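Local coordinates for protein ribose-phosphate pyrophosphokinase (Thermus thermophilus, PDB 7PN0) that catalyses the transfer of diphosphate from ATP to ribose 5-phosphate, forming 5-phosphoribosyl 1-diphosphate (PRPP), at residues Ile221-Ser226 / Val252-Asp257; Asp257-Ser262 / Pro279-Leu284; Ile190-Val195 / Leu227-Glu232; Ala163-Pro168 / Thr213-Asp218. One frame throughout, in Å; residues are numbered along the deposited sequence.

Contact 1. Residues Ile221-Ser226 / Val252-Asp257; sequences ISTAGS and VGPALD. With SO4 (sulfate ion), chain D; SO4 (sulfate ion), chain G.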
# COMPACT_ATOMS: atom_id res chain seq x y z
N ILE A 221 1.26 34.99 12.28
CA ILE A 221 0.40 35.82 13.16
C ILE A 221 -1.03 35.33 12.93
O ILE A 221 -1.54 35.47 11.79
CB ILE A 221 0.58 37.30 12.85
CG1 ILE A 221 2.03 37.74 13.07
CG2 ILE A 221 -0.37 38.13 13.67
CD1 ILE A 221 2.44 38.91 12.20
N SER A 222 -1.62 34.72 13.95
CA SER A 222 -3.03 34.29 13.97
C SER A 222 -3.87 35.35 14.67
O SER A 222 -4.45 36.21 13.96
CB SER A 222 -3.15 32.89 14.56
OG SER A 222 -2.52 32.79 15.84
N THR A 223 -3.95 35.29 15.99
CA THR A 223 -4.74 36.22 16.84
C THR A 223 -3.91 37.43 17.26
O THR A 223 -4.49 38.35 17.89
CB THR A 223 -5.25 35.50 18.09
OG1 THR A 223 -4.14 35.16 18.90
CG2 THR A 223 -6.05 34.26 17.77
N ALA A 224 -2.62 37.45 16.95
CA ALA A 224 -1.65 38.51 17.34
C ALA A 224 -1.44 38.55 18.86
O ALA A 224 -0.86 39.53 19.32
CB ALA A 224 -2.11 39.86 16.83
N GLY A 225 -1.86 37.51 19.60
CA GLY A 225 -1.63 37.38 21.06
C GLY A 225 -0.15 37.48 21.44
O GLY A 225 0.19 38.31 22.33
N SER A 226 0.72 36.69 20.80
CA SER A 226 2.19 36.73 21.07
C SER A 226 2.83 38.04 20.57
O SER A 226 3.71 38.60 21.28
CB SER A 226 2.86 35.53 20.51
OG SER A 226 4.25 35.77 20.44
N VAL A 252 -6.78 36.32 12.35
CA VAL A 252 -8.12 35.83 12.74
C VAL A 252 -8.52 36.43 14.10
O VAL A 252 -7.64 36.92 14.85
CB VAL A 252 -8.17 34.29 12.72
CG1 VAL A 252 -8.14 33.77 11.30
CG2 VAL A 252 -7.06 33.66 13.57
N GLY A 253 -9.82 36.41 14.38
CA GLY A 253 -10.42 36.89 15.65
C GLY A 253 -10.01 38.34 15.93
O GLY A 253 -10.18 39.21 15.09
N PRO A 254 -9.36 38.62 17.09
CA PRO A 254 -9.06 40.00 17.48
C PRO A 254 -7.77 40.57 16.87
O PRO A 254 -7.35 41.65 17.29
CB PRO A 254 -8.88 39.85 19.01
CG PRO A 254 -8.28 38.46 19.16
CD PRO A 254 -8.91 37.62 18.07
N ALA A 255 -7.10 39.85 15.94
CA ALA A 255 -5.75 40.26 15.47
C ALA A 255 -5.74 41.74 15.01
O ALA A 255 -4.82 42.47 15.40
CB ALA A 255 -5.30 39.34 14.37
N LEU A 256 -6.66 42.14 14.15
CA LEU A 256 -6.61 43.48 13.49
C LEU A 256 -6.80 44.57 14.55
O LEU A 256 -5.99 45.52 14.59
CB LEU A 256 -7.67 43.55 12.39
CG LEU A 256 -7.17 43.26 10.97
CD1 LEU A 256 -6.41 44.46 10.46
CD2 LEU A 256 -6.29 42.03 10.91
N ASP A 257 -7.79 44.40 15.42
CA ASP A 257 -8.09 45.31 16.57
C ASP A 257 -6.87 45.40 17.48
O ASP A 257 -6.55 46.51 17.94
CB ASP A 257 -9.30 44.85 17.39
CG ASP A 257 -10.66 44.90 16.69
OD1 ASP A 257 -10.79 45.55 15.64
OD2 ASP A 257 -11.57 44.28 17.21
S SO4 D . 0.52 35.37 17.28
O1 SO4 D . 1.16 36.68 17.41
O2 SO4 D . 1.46 34.47 16.65
O3 SO4 D . 0.22 34.87 18.61
O4 SO4 D . -0.66 35.45 16.45
S SO4 G . -5.06 34.58 22.33
O1 SO4 G . -3.81 35.27 22.21
O2 SO4 G . -5.40 33.91 21.12
O3 SO4 G . -4.92 33.63 23.39
O4 SO4 G . -6.11 35.51 22.64

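Contact 2. Residues Asp257-Ser262 / Pro279-Leu284; sequences DRIAKS and PKLRTL. With SO4 (sulfate ion), chain G.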
# COMPACT_ATOMS: atom_id res chain seq x y z
N ASP A 257 -7.79 44.40 15.42
CA ASP A 257 -8.09 45.31 16.57
C ASP A 257 -6.87 45.40 17.48
O ASP A 257 -6.55 46.51 17.94
CB ASP A 257 -9.30 44.85 17.39
CG ASP A 257 -10.66 44.90 16.69
OD1 ASP A 257 -10.79 45.55 15.64
OD2 ASP A 257 -11.57 44.28 17.21
N ARG A 258 -6.21 44.27 17.76
CA ARG A 258 -5.07 44.20 18.71
C ARG A 258 -3.87 44.95 18.12
O ARG A 258 -3.21 45.70 18.85
CB ARG A 258 -4.72 42.74 18.98
CG ARG A 258 -5.62 42.06 20.00
CD ARG A 258 -5.22 40.61 20.17
NE ARG A 258 -5.90 39.96 21.26
CZ ARG A 258 -5.75 38.68 21.60
NH1 ARG A 258 -6.43 38.18 22.61
NH2 ARG A 258 -4.97 37.89 20.88
N ILE A 259 -3.60 44.73 16.84
CA ILE A 259 -2.51 45.43 16.10
C ILE A 259 -2.79 46.93 16.06
O ILE A 259 -1.85 47.67 16.29
CB ILE A 259 -2.37 44.81 14.71
CG1 ILE A 259 -1.85 43.38 14.83
CG2 ILE A 259 -1.48 45.66 13.82
CD1 ILE A 259 -1.92 42.59 13.53
N ALA A 260 -4.01 47.37 15.78
CA ALA A 260 -4.38 48.82 15.76
C ALA A 260 -4.13 49.43 17.15
O ALA A 260 -3.63 50.54 17.20
CB ALA A 260 -5.80 49.00 15.35
N LYS A 261 -4.41 48.69 18.22
CA LYS A 261 -4.35 49.15 19.64
C LYS A 261 -2.90 49.16 20.11
O LYS A 261 -2.54 50.04 20.92
CB LYS A 261 -5.13 48.21 20.57
CG LYS A 261 -6.58 48.60 20.85
CD LYS A 261 -7.12 48.02 22.16
CE LYS A 261 -8.01 48.96 22.95
NZ LYS A 261 -9.31 49.22 22.27
N SER A 262 -2.11 48.18 19.67
CA SER A 262 -0.67 48.03 20.01
C SER A 262 0.12 49.23 19.50
O SER A 262 -0.20 49.79 18.46
CB SER A 262 -0.12 46.73 19.42
OG SER A 262 1.28 46.61 19.59
N PRO A 279 -4.37 49.78 8.57
CA PRO A 279 -3.43 50.89 8.45
C PRO A 279 -1.96 50.48 8.64
O PRO A 279 -1.12 51.00 7.96
CB PRO A 279 -3.84 51.85 9.58
CG PRO A 279 -5.31 51.58 9.77
CD PRO A 279 -5.46 50.09 9.51
N LYS A 280 -1.66 49.58 9.57
CA LYS A 280 -0.23 49.30 9.84
C LYS A 280 0.18 47.96 9.20
O LYS A 280 1.32 47.52 9.44
CB LYS A 280 -0.00 49.33 11.35
CG LYS A 280 -0.44 50.63 12.00
CD LYS A 280 0.03 50.80 13.42
CE LYS A 280 -0.86 50.07 14.40
NZ LYS A 280 -0.23 49.95 15.73
N LEU A 281 -0.69 47.35 8.41
CA LEU A 281 -0.38 46.03 7.77
C LEU A 281 0.35 46.25 6.44
O LEU A 281 -0.07 47.08 5.68
CB LEU A 281 -1.70 45.26 7.63
CG LEU A 281 -2.41 44.93 8.95
CD1 LEU A 281 -3.58 44.01 8.68
CD2 LEU A 281 -1.46 44.31 9.96
N ARG A 282 1.43 45.51 6.19
CA ARG A 282 2.19 45.53 4.91
C ARG A 282 2.26 44.10 4.34
O ARG A 282 2.35 43.14 5.15
CB ARG A 282 3.58 46.07 5.16
CG ARG A 282 4.30 46.56 3.91
CD ARG A 282 3.96 48.00 3.55
NE ARG A 282 5.18 48.77 3.26
CZ ARG A 282 5.51 49.93 3.84
NH1 ARG A 282 4.73 50.51 4.75
NH2 ARG A 282 6.63 50.54 3.48
N THR A 283 2.22 43.99 3.02
CA THR A 283 2.29 42.68 2.33
C THR A 283 3.64 42.50 1.64
O THR A 283 4.11 43.42 0.96
CB THR A 283 1.14 42.54 1.34
OG1 THR A 283 -0.08 42.61 2.08
CG2 THR A 283 1.21 41.23 0.58
N LEU A 284 4.23 41.32 1.80
CA LEU A 284 5.52 40.94 1.18
C LEU A 284 5.18 39.79 0.22
O LEU A 284 4.94 38.64 0.69
CB LEU A 284 6.53 40.49 2.24
CG LEU A 284 6.66 41.36 3.50
CD1 LEU A 284 7.62 40.71 4.50
CD2 LEU A 284 7.11 42.79 3.15
S SO4 G . -5.06 34.58 22.33
O1 SO4 G . -3.81 35.27 22.21
O2 SO4 G . -5.40 33.91 21.12
O3 SO4 G . -4.92 33.63 23.39
O4 SO4 G . -6.11 35.51 22.64

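Contact 3. Residues Ile190-Val195 / Leu227-Glu232; sequences IDKERV and LVEAVE. With SO4 (sulfate ion), chain D.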
# COMPACT_ATOMS: atom_id res chain seq x y z
N ILE A 190 13.69 38.63 25.40
CA ILE A 190 12.86 39.27 26.46
C ILE A 190 11.95 38.19 27.06
O ILE A 190 11.09 37.63 26.38
CB ILE A 190 12.16 40.54 25.93
CG1 ILE A 190 11.55 41.37 27.07
CG2 ILE A 190 11.14 40.23 24.83
CD1 ILE A 190 11.20 42.82 26.69
N ASP A 191 12.28 37.80 28.29
CA ASP A 191 11.47 36.86 29.11
C ASP A 191 10.37 37.71 29.73
O ASP A 191 10.71 38.61 30.54
CB ASP A 191 12.36 36.11 30.12
CG ASP A 191 11.60 35.14 31.01
OD1 ASP A 191 10.70 34.44 30.51
OD2 ASP A 191 11.92 35.09 32.20
N LYS A 192 9.12 37.49 29.32
CA LYS A 192 7.93 38.20 29.83
C LYS A 192 6.86 37.19 30.27
O LYS A 192 7.00 35.99 29.94
CB LYS A 192 7.41 39.17 28.77
CG LYS A 192 7.50 38.67 27.33
CD LYS A 192 6.20 38.09 26.81
CE LYS A 192 6.44 37.07 25.72
NZ LYS A 192 5.17 36.62 25.13
N GLU A 193 5.87 37.66 31.04
CA GLU A 193 4.75 36.87 31.62
C GLU A 193 3.46 37.67 31.48
O GLU A 193 3.44 38.84 31.94
CB GLU A 193 4.95 36.58 33.11
CG GLU A 193 6.22 35.81 33.46
CD GLU A 193 6.14 34.29 33.46
OE1 GLU A 193 5.02 33.75 33.34
OE2 GLU A 193 7.22 33.65 33.59
N ARG A 194 2.40 37.08 30.90
CA ARG A 194 1.04 37.66 31.00
C ARG A 194 0.52 37.31 32.40
O ARG A 194 0.28 36.10 32.64
CB ARG A 194 0.11 37.18 29.87
CG ARG A 194 -1.19 37.97 29.79
CD ARG A 194 -1.95 37.85 28.48
NE ARG A 194 -1.45 38.67 27.36
CZ ARG A 194 -1.51 40.01 27.28
NH1 ARG A 194 -2.03 40.72 28.27
NH2 ARG A 194 -1.06 40.63 26.21
N VAL A 195 0.42 38.31 33.28
CA VAL A 195 0.04 38.18 34.72
C VAL A 195 -1.48 38.34 34.84
O VAL A 195 -2.15 37.38 35.26
CB VAL A 195 0.77 39.22 35.60
CG1 VAL A 195 0.47 39.01 37.08
CG2 VAL A 195 2.27 39.22 35.36
N LEU A 227 2.43 38.56 19.42
CA LEU A 227 2.97 39.84 18.88
C LEU A 227 2.72 40.98 19.90
O LEU A 227 3.69 41.65 20.29
CB LEU A 227 2.32 40.10 17.51
CG LEU A 227 2.80 41.33 16.73
CD1 LEU A 227 2.39 41.22 15.27
CD2 LEU A 227 2.22 42.61 17.30
N VAL A 228 1.49 41.12 20.36
CA VAL A 228 1.01 42.15 21.33
C VAL A 228 1.84 42.08 22.62
O VAL A 228 2.34 43.16 23.07
CB VAL A 228 -0.50 41.96 21.60
CG1 VAL A 228 -0.92 42.33 23.02
CG2 VAL A 228 -1.32 42.72 20.58
N GLU A 229 2.01 40.89 23.20
CA GLU A 229 2.74 40.69 24.47
C GLU A 229 4.18 41.15 24.29
O GLU A 229 4.72 41.81 25.18
CB GLU A 229 2.80 39.21 24.87
CG GLU A 229 1.56 38.66 25.53
CD GLU A 229 1.77 37.30 26.20
OE1 GLU A 229 2.94 36.96 26.49
OE2 GLU A 229 0.79 36.57 26.41
N ALA A 230 4.82 40.73 23.19
CA ALA A 230 6.24 41.05 22.94
C ALA A 230 6.38 42.58 22.81
O ALA A 230 7.32 43.14 23.40
CB ALA A 230 6.72 40.33 21.72
N VAL A 231 5.50 43.20 22.04
CA VAL A 231 5.58 44.67 21.79
C VAL A 231 5.40 45.39 23.13
O VAL A 231 6.18 46.34 23.39
CB VAL A 231 4.55 45.14 20.75
CG1 VAL A 231 4.54 46.67 20.64
CG2 VAL A 231 4.82 44.52 19.39
N GLU A 232 4.40 45.00 23.93
CA GLU A 232 4.13 45.65 25.24
C GLU A 232 5.36 45.49 26.14
O GLU A 232 5.81 46.49 26.71
CB GLU A 232 2.89 45.06 25.92
CG GLU A 232 1.57 45.55 25.37
CD GLU A 232 0.39 45.20 26.28
OE1 GLU A 232 0.62 44.63 27.38
OE2 GLU A 232 -0.74 45.47 25.89
S SO4 D . 0.52 35.37 17.28
O1 SO4 D . 1.16 36.68 17.41
O2 SO4 D . 1.46 34.47 16.65
O3 SO4 D . 0.22 34.87 18.61
O4 SO4 D . -0.66 35.45 16.45

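Contact 4. Residues Ala163-Pro168 / Thr213-Asp218; sequences AVVVAP and TALIVD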
# COMPACT_ATOMS: atom_id res chain seq x y z
N ALA A 163 19.11 49.17 15.36
CA ALA A 163 18.11 48.08 15.37
C ALA A 163 18.65 46.90 16.19
O ALA A 163 19.89 46.70 16.26
CB ALA A 163 17.79 47.67 13.96
N VAL A 164 17.73 46.12 16.77
CA VAL A 164 18.06 44.83 17.44
C VAL A 164 16.93 43.84 17.13
O VAL A 164 15.77 44.22 17.12
CB VAL A 164 18.22 45.07 18.94
CG1 VAL A 164 16.97 45.68 19.54
CG2 VAL A 164 18.63 43.81 19.69
N VAL A 165 17.28 42.59 16.88
CA VAL A 165 16.27 41.51 16.72
C VAL A 165 15.98 40.92 18.11
O VAL A 165 16.93 40.56 18.84
CB VAL A 165 16.75 40.47 15.69
CG1 VAL A 165 15.74 39.35 15.51
CG2 VAL A 165 17.06 41.11 14.35
N VAL A 166 14.72 40.81 18.49
CA VAL A 166 14.33 40.32 19.83
C VAL A 166 13.54 39.03 19.64
O VAL A 166 12.54 39.06 18.90
CB VAL A 166 13.50 41.37 20.58
CG1 VAL A 166 13.10 40.86 21.95
CG2 VAL A 166 14.24 42.70 20.64
N ALA A 167 13.93 37.97 20.34
CA ALA A 167 13.06 36.78 20.53
C ALA A 167 12.28 36.95 21.83
O ALA A 167 12.89 37.16 22.88
CB ALA A 167 13.89 35.54 20.56
N PRO A 168 10.94 36.92 21.81
CA PRO A 168 10.14 36.94 23.03
C PRO A 168 9.74 35.58 23.62
O PRO A 168 8.88 35.54 24.47
CB PRO A 168 8.88 37.65 22.52
CG PRO A 168 8.69 37.03 21.16
CD PRO A 168 10.09 36.95 20.60
N THR A 213 15.41 50.37 17.83
CA THR A 213 14.33 49.87 16.95
C THR A 213 14.36 48.34 17.07
O THR A 213 15.31 47.74 16.59
CB THR A 213 14.52 50.34 15.51
OG1 THR A 213 14.39 51.76 15.60
CG2 THR A 213 13.48 49.78 14.56
N ALA A 214 13.41 47.78 17.80
CA ALA A 214 13.32 46.33 18.01
C ALA A 214 12.57 45.70 16.83
O ALA A 214 11.48 46.20 16.45
CB ALA A 214 12.64 46.05 19.31
N LEU A 215 13.12 44.61 16.29
CA LEU A 215 12.51 43.81 15.22
C LEU A 215 12.05 42.47 15.82
O LEU A 215 12.88 41.81 16.47
CB LEU A 215 13.54 43.60 14.12
CG LEU A 215 14.27 44.85 13.62
CD1 LEU A 215 15.11 44.49 12.42
CD2 LEU A 215 13.27 45.95 13.28
N ILE A 216 10.80 42.06 15.61
CA ILE A 216 10.36 40.69 16.00
C ILE A 216 9.89 39.93 14.76
O ILE A 216 9.30 40.54 13.82
CB ILE A 216 9.34 40.70 17.14
CG1 ILE A 216 7.99 41.27 16.71
CG2 ILE A 216 9.94 41.43 18.34
CD1 ILE A 216 6.96 41.36 17.82
N VAL A 217 10.11 38.62 14.75
CA VAL A 217 9.75 37.81 13.55
C VAL A 217 9.12 36.53 14.08
O VAL A 217 9.59 36.00 15.13
CB VAL A 217 10.95 37.59 12.63
CG1 VAL A 217 12.12 36.88 13.34
CG2 VAL A 217 10.56 36.87 11.35
N ASP A 218 8.07 36.08 13.40
CA ASP A 218 7.45 34.78 13.75
C ASP A 218 7.14 34.00 12.48
O ASP A 218 7.20 34.58 11.38
CB ASP A 218 6.21 34.99 14.62
CG ASP A 218 5.97 33.83 15.59
OD1 ASP A 218 6.86 32.95 15.70
OD2 ASP A 218 4.90 33.82 16.23
O HOH W 1 11.23 37.40 17.06

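Contact 1. Residues Ile221-Ser226 / Val252-Asp257
Thr223 and Ala255 bring the two backbones closest, with 4.4 Å between their CA atoms, where two loops run into the first turns of helices 225-236 and 255-261. Val252 to Ala255 form a type II' beta turn; its second residue, Gly253, has a positive phi at which a beta carbon would collide with CD of Pro254, whose fixed phi suits the next position. The backbones are joined by one hydrogen bond, Val252 N to Ser222 O at 2.8 Å, the donor standing 42° out of the carbonyl plane. Two CA-H...O contacts run alongside, Thr223 CA to Val252 O at 3.6 Å and Ala255 CA to Thr223 O at 3.3 Å. The small Ala255 allows this approach: its CB sits 3.3 Å from Ser222 O and meets Ala224 CB at 4.1 Å. At Thr223, chi1 of 66° sets OG1 between the backbone N and the carbonyl carbon, from where it donates to O2 of one sulfate at 2.8 Å and accepts a weak bond from Gly225 N. A beta carbon on Gly225 would run into O1 of that sulfate. A second sulfate sits in the curve of the loop at the helix start: O4 takes the N-H groups of Ser222 and Ala224, while Ser226 N reaches O3 at 2.9 Å. The loop thus grips an anion mostly with backbone N-H groups at the start of a helix, whose dipole would probably help. This is consistent with the ribose 5-phosphate loop of PRPP synthases, this second sulfate, probably from the crystallisation liquor, perhaps standing in for the 5-phosphate.

Contact 2. Residues Asp257-Ser262 / Pro279-Leu284
Lys280 runs toward helix 255-261 with CG anti to its carbonyl carbon (chi1 -56°) and then folds at chi3 (-82°), a bend that brings NZ over the last turn of the helix. The setting is the edge of the mixed sheet in the C-terminal, phosphoribosyltransferase-like domain, where strand 281-284 is the outermost strand within the chain and helix 255-261 packs over it and strand 266-270. NZ donates to Ile259 O at 2.9 Å, tilted 19° from the carbonyl plane, and lies 2.7 Å from Ser262 O. Val264 O, just past the helix, is a further hydrogen-bond partner. A lysine suits this place because its long aliphatic chain spans the gap while its charged end faces carbonyls at the C-terminal end of a helix, where the dipole probably favours a cation. With an alanine here, the carbonyl oxygens of Ile259 and Val264 would probably lose their shared donor, and with it the polar tie between the helix end and the approach to the strand, leaving the Ile259-Leu281 contact. Beneath this polar bridge, Ile259 and Leu281 meet crosswise at about a right angle. Leu281 CD2 lies against both branches of the isoleucine, 4.0 Å from CD1 and 4.1 Å from CG2, and Val267 of strand 266-270 and Tyr251 join the same apolar cluster. Ser262, where the chain leaves the helix, accepts the N-H of Val264 at OG. On another side of the helix Arg258 stretches fully from CG to NE toward a bound sulfate. NH2 bonds both Thr223 O and sulfate O1, and NH1 donates to sulfate O4 at 2.7 Å.

Contact 3. Residues Ile190-Val195 / Leu227-Glu232
Glu229 reaches out from helix 225-236 between Lys192 and Arg194, whose side chains leave the same strand two residues apart and approach its two oxygens separately. Lys192 crosses the glutamate at about a right angle, its NZ meeting OE1 at 2.6 Å from above the carboxylate plane, 38° out of it, in a salt bridge. Arg194 is turned quite differently: its chain bends at chi3 to bring NE back toward the carboxylate, and the guanidinium and carboxylate planes stand 72° apart. A single weak bond from NE to OE2 at 3.2 Å results, not the paired, coplanar grip arginine can make. The same guanidinium crosses the glutamate stem at a slant, with NH2 3.3 Å from Glu229 CG, and its edge meets Val228 CG1 at 3.6 Å. A glutamine in place of Glu229 would probably leave both basic groups without their shared negative charge, setting the arginine end freer to turn. Glu232 OE1, 4.5 Å from Arg194 NH2, adds only a longer-range attraction. A glutamate fits because one carboxylate offers separate oxygens to two donors. The chemistry implies a surface salt-bridge network tying the end of strand 187-194 to the helix, through a short bond from the lysine and a weak one from the arginine.

Contact 4. Residues Ala163-Pro168 / Thr213-Asp218
Val166 and Ala214 form the apolar centre on one face of the sheet, with Val166 CG2 set against Ala214 CB at 3.9 Å. The two strands are parallel neighbours in the middle of the alpha/beta sheet of a phosphoribosyltransferase-like domain. They mark the point where the strand order switches direction, as in Rossmann-like folds. Val164 CG1 also leans on Ala214, and Leu234 of helix 225-236 covers Val166, Ala214 and Ile216. The small alanine lets these branched neighbours close in. The opposite face carries Ala163, Val165 and Leu215: Leu215 CB lies 4.3 Å from Val165 CG2, and its CD1 reaches Ala163 CB. Helix 173-183 packs here through Ala176, Leu179 and Leu183. Beta-branched valines and isoleucine suit such buried strands, their extended backbones accommodating the branch. At Ile216, chi1 of 69° puts CG1 between the backbone N and the carbonyl carbon, which turns CG2 beside the N, 3.6 Å from Val166 O. Outward from the side chains, the main chains are knit by three bonds: Val164 N to Thr213 O at 2.9 Å, Leu215 N to Val164 O at 2.8 Å, and Val166 N to Leu215 O at 2.9 Å, the last nearly straight at 168°. The register starts at Ala163 with Thr213, whose OG1 is bonded to Glu241. The axes of the two short segments are inclined at 39°, and beyond Val166 the direct bonding gives way to water. One water lies within bonding distance of Val166 O and accepts from Val217 N at 2.8 Å.

The four contacts belong to one domain, and the first three are linked through two bound sulfates. Contacts 1 and 2 follow each other along helix 255-261, with centres 10 Å apart; Thr223 OG1 of contact 1 and Arg258 of contact 2 hold the same sulfate. Contact 3 shares helix 225-236 with contact 1, and Leu227 N adds a bond to the other sulfate. Contact 4 supplies the sheet beneath: Ala167 O bonds Ile190 N of contact 3, and contact 4 adjoins contact 1 in sequence, their centres 18 Å apart. Bound ADP lies about 7 Å from the Ser222 side chain and about 11 Å from that of Lys192, placing contact 1 nearer the nucleotide.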